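Local coordinates for intimin (Escherichia coli, PDB 1F00), which is an outer-membrane adhesin of enteropathogenic strains that probably attaches the bacterium to host cells by binding its receptor through a C-terminal lectin-like domain, at residues 191-196 / 236-241. Residues are numbered along the deposited sequence; the frame is centred on the assembly and turned at random.
Sequences SKRVTY and SQTIIS
The end of the Arg193 side chain meets two methyl groups, CG2 of Thr238 and CG2 of Ile240. NH2 of Arg193 makes the nearest approach, 3.5 Å from CG2 of Thr238. NE of Arg193 is 4.4 Å from CG2 of Ile240. Both methyls meet the planar group obliquely. The Arg193 and Thr238 side chains cross at about a right angle. Arg193 has CG anti to its carbonyl carbon (chi1 -72°), and the chain then runs extended to NE, which carries the guanidinium across to 236-241. The backbones stay well apart, with CA of Arg193 8.7 Å from CA of Ser241.

Both segments belong to the C-type lectin-like domain of intimin. Residues 191-196 run through the short strand 192-194 into helix 196-205. Residues 236-241 lead into strand 240-242, which runs antiparallel to strand 254-259. Strand 276-281 links the two segments: Val194 bonds through its backbone to Ala276, and Ile240 to Tyr277.

Thr238 turns its two branches to different tasks. CG2 meets the arginine, while OG1, anti to the backbone N (chi1 174°), is hydrogen-bonded to Asp259 OD1. OG1 also takes a weak bond from N of Ile240, at 3.4 Å. One residue on, CB of Ile239 points away from 191-196, and its side chain touches Pro188 and Met190 on strand 184-190. OG of Ser241 donates to O of Ile239 at 2.8 Å, from above the carbonyl plane.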
ATOM      1  N   SER A 191      28.764  11.467  -4.386  1.00 16.68           N
ATOM      2  CA  SER A 191      30.090  11.221  -3.822  1.00 18.64           C
ATOM      3  C   SER A 191      31.138  12.298  -4.119  1.00 18.11           C
ATOM      4  O   SER A 191      32.126  12.432  -3.387  1.00 17.66           O
ATOM      5  CB  SER A 191      30.609   9.855  -4.282  1.00 20.45           C
ATOM      6  OG  SER A 191      30.733   9.800  -5.692  1.00 23.63           O
ATOM      7  N   LYS A 192      30.920  13.077  -5.173  1.00 16.92           N
ATOM      8  CA  LYS A 192      31.878  14.113  -5.545  1.00 17.27           C
ATOM      9  C   LYS A 192      31.364  15.040  -6.635  1.00 16.74           C
ATOM     10  O   LYS A 192      30.595  14.624  -7.501  1.00 16.37           O
ATOM     11  CB  LYS A 192      33.159  13.455  -6.058  1.00 17.33           C
ATOM     12  CG  LYS A 192      32.907  12.515  -7.242  1.00 18.73           C
ATOM     13  CD  LYS A 192      34.180  11.846  -7.735  1.00 20.72           C
ATOM     14  CE  LYS A 192      33.871  10.797  -8.799  1.00 21.53           C
ATOM     15  NZ  LYS A 192      35.119  10.155  -9.299  1.00 23.40           N
ATOM     16  N   ARG A 193      31.789  16.301  -6.594  1.00 18.22           N
ATOM     17  CA  ARG A 193      31.413  17.239  -7.642  1.00 18.51           C
ATOM     18  C   ARG A 193      32.384  16.929  -8.777  1.00 18.95           C
ATOM     19  O   ARG A 193      33.528  16.523  -8.532  1.00 20.07           O
ATOM     20  CB  ARG A 193      31.580  18.687  -7.186  1.00 19.88           C
ATOM     21  CG  ARG A 193      30.539  19.139  -6.175  1.00 22.51           C
ATOM     22  CD  ARG A 193      30.723  20.610  -5.834  1.00 26.31           C
ATOM     23  NE  ARG A 193      29.811  21.065  -4.788  1.00 33.38           N
ATOM     24  CZ  ARG A 193      29.774  20.572  -3.553  1.00 35.16           C
ATOM     25  NH1 ARG A 193      30.602  19.597  -3.199  1.00 38.28           N
ATOM     26  NH2 ARG A 193      28.917  21.060  -2.665  1.00 36.24           N
ATOM     27  N   VAL A 194      31.935  17.109 -10.012  1.00 16.35           N
ATOM     28  CA  VAL A 194      32.765  16.803 -11.164  1.00 16.77           C
ATOM     29  C   VAL A 194      32.649  17.889 -12.228  1.00 17.90           C
ATOM     30  O   VAL A 194      31.774  18.751 -12.150  1.00 17.73           O
ATOM     31  CB  VAL A 194      32.342  15.450 -11.784  1.00 17.38           C
ATOM     32  CG1 VAL A 194      32.561  14.333 -10.781  1.00 16.78           C
ATOM     33  CG2 VAL A 194      30.867  15.496 -12.207  1.00 13.81           C
ATOM     34  N   THR A 195      33.536  17.855 -13.218  1.00 15.33           N
ATOM     35  CA  THR A 195      33.466  18.847 -14.285  1.00 16.53           C
ATOM     36  C   THR A 195      32.253  18.496 -15.139  1.00 16.07           C
ATOM     37  O   THR A 195      31.697  17.406 -15.022  1.00 12.07           O
ATOM     38  CB  THR A 195      34.713  18.818 -15.194  1.00 16.29           C
ATOM     39  OG1 THR A 195      34.738  17.589 -15.930  1.00 14.61           O
ATOM     40  CG2 THR A 195      35.980  18.936 -14.361  1.00 20.33           C
ATOM     41  N   TYR A 196      31.849  19.422 -15.999  1.00 15.63           N
ATOM     42  CA  TYR A 196      30.713  19.187 -16.877  1.00 17.70           C
ATOM     43  C   TYR A 196      30.977  17.975 -17.776  1.00 17.15           C
ATOM     44  O   TYR A 196      30.124  17.102 -17.912  1.00 16.97           O
ATOM     45  CB  TYR A 196      30.439  20.441 -17.725  1.00 16.81           C
ATOM     46  CG  TYR A 196      29.386  20.249 -18.795  1.00 16.37           C
ATOM     47  CD1 TYR A 196      29.719  19.714 -20.038  1.00 15.52           C
ATOM     48  CD2 TYR A 196      28.049  20.559 -18.552  1.00 12.40           C
ATOM     49  CE1 TYR A 196      28.750  19.491 -21.014  1.00 17.71           C
ATOM     50  CE2 TYR A 196      27.068  20.336 -19.519  1.00 15.28           C
ATOM     51  CZ  TYR A 196      27.428  19.803 -20.749  1.00 15.85           C
ATOM     52  OH  TYR A 196      26.474  19.584 -21.714  1.00 17.34           O
ATOM     53  N   SER A 236      23.173  15.791   2.390  1.00 17.93           N
ATOM     54  CA  SER A 236      23.475  16.881   1.462  1.00 19.94           C
ATOM     55  C   SER A 236      22.701  18.158   1.733  1.00 20.66           C
ATOM     56  O   SER A 236      21.481  18.132   1.891  1.00 21.87           O
ATOM     57  CB  SER A 236      23.199  16.454   0.012  1.00 18.40           C
ATOM     58  OG  SER A 236      24.114  15.473  -0.423  1.00 20.20           O
ATOM     59  N   GLN A 237      23.418  19.274   1.782  1.00 19.65           N
ATOM     60  CA  GLN A 237      22.783  20.568   1.985  1.00 22.60           C
ATOM     61  C   GLN A 237      22.620  21.192   0.607  1.00 20.17           C
ATOM     62  O   GLN A 237      21.914  22.181   0.439  1.00 20.45           O
ATOM     63  CB  GLN A 237      23.639  21.479   2.873  1.00 25.48           C
ATOM     64  CG  GLN A 237      23.732  21.022   4.320  1.00 33.30           C
ATOM     65  CD  GLN A 237      24.646  19.820   4.505  1.00 36.79           C
ATOM     66  OE1 GLN A 237      24.689  19.222   5.583  1.00 41.97           O
ATOM     67  NE2 GLN A 237      25.388  19.468   3.459  1.00 39.69           N
ATOM     68  N   THR A 238      23.286  20.601  -0.381  1.00 18.40           N
ATOM     69  CA  THR A 238      23.196  21.093  -1.748  1.00 18.73           C
ATOM     70  C   THR A 238      23.389  19.988  -2.768  1.00 17.44           C
ATOM     71  O   THR A 238      24.318  19.191  -2.665  1.00 19.51           O
ATOM     72  CB  THR A 238      24.252  22.186  -2.047  1.00 17.83           C
ATOM     73  OG1 THR A 238      24.199  22.527  -3.440  1.00 20.52           O
ATOM     74  CG2 THR A 238      25.656  21.690  -1.714  1.00 19.33           C
ATOM     75  N   ILE A 239      22.492  19.933  -3.744  1.00 17.12           N
ATOM     76  CA  ILE A 239      22.609  18.959  -4.813  1.00 16.25           C
ATOM     77  C   ILE A 239      22.579  19.738  -6.120  1.00 15.17           C
ATOM     78  O   ILE A 239      21.753  19.494  -7.005  1.00 13.85           O
ATOM     79  CB  ILE A 239      21.483  17.905  -4.779  1.00 16.38           C
ATOM     80  CG1 ILE A 239      21.549  17.132  -3.455  1.00 16.33           C
ATOM     81  CG2 ILE A 239      21.657  16.914  -5.935  1.00 15.49           C
ATOM     82  CD1 ILE A 239      20.549  15.982  -3.340  1.00 19.18           C
ATOM     83  N   ILE A 240      23.480  20.713  -6.206  1.00 12.40           N
ATOM     84  CA  ILE A 240      23.619  21.540  -7.398  1.00 13.99           C
ATOM     85  C   ILE A 240      24.064  20.589  -8.513  1.00 14.09           C
ATOM     86  O   ILE A 240      25.071  19.891  -8.380  1.00 13.72           O
ATOM     87  CB  ILE A 240      24.668  22.664  -7.156  1.00 14.83           C
ATOM     88  CG1 ILE A 240      24.889  23.468  -8.439  1.00 16.48           C
ATOM     89  CG2 ILE A 240      25.977  22.067  -6.640  1.00 13.18           C
ATOM     90  CD1 ILE A 240      25.812  24.666  -8.248  1.00 16.07           C
ATOM     91  N   SER A 241      23.305  20.560  -9.607  1.00 15.66           N
ATOM     92  CA  SER A 241      23.586  19.647 -10.711  1.00 13.66           C
ATOM     93  C   SER A 241      23.681  20.309 -12.082  1.00 14.37           C
ATOM     94  O   SER A 241      22.928  21.226 -12.394  1.00 14.58           O
ATOM     95  CB  SER A 241      22.491  18.575 -10.767  1.00 14.74           C
ATOM     96  OG  SER A 241      22.153  18.124  -9.467  1.00 17.71           O
TER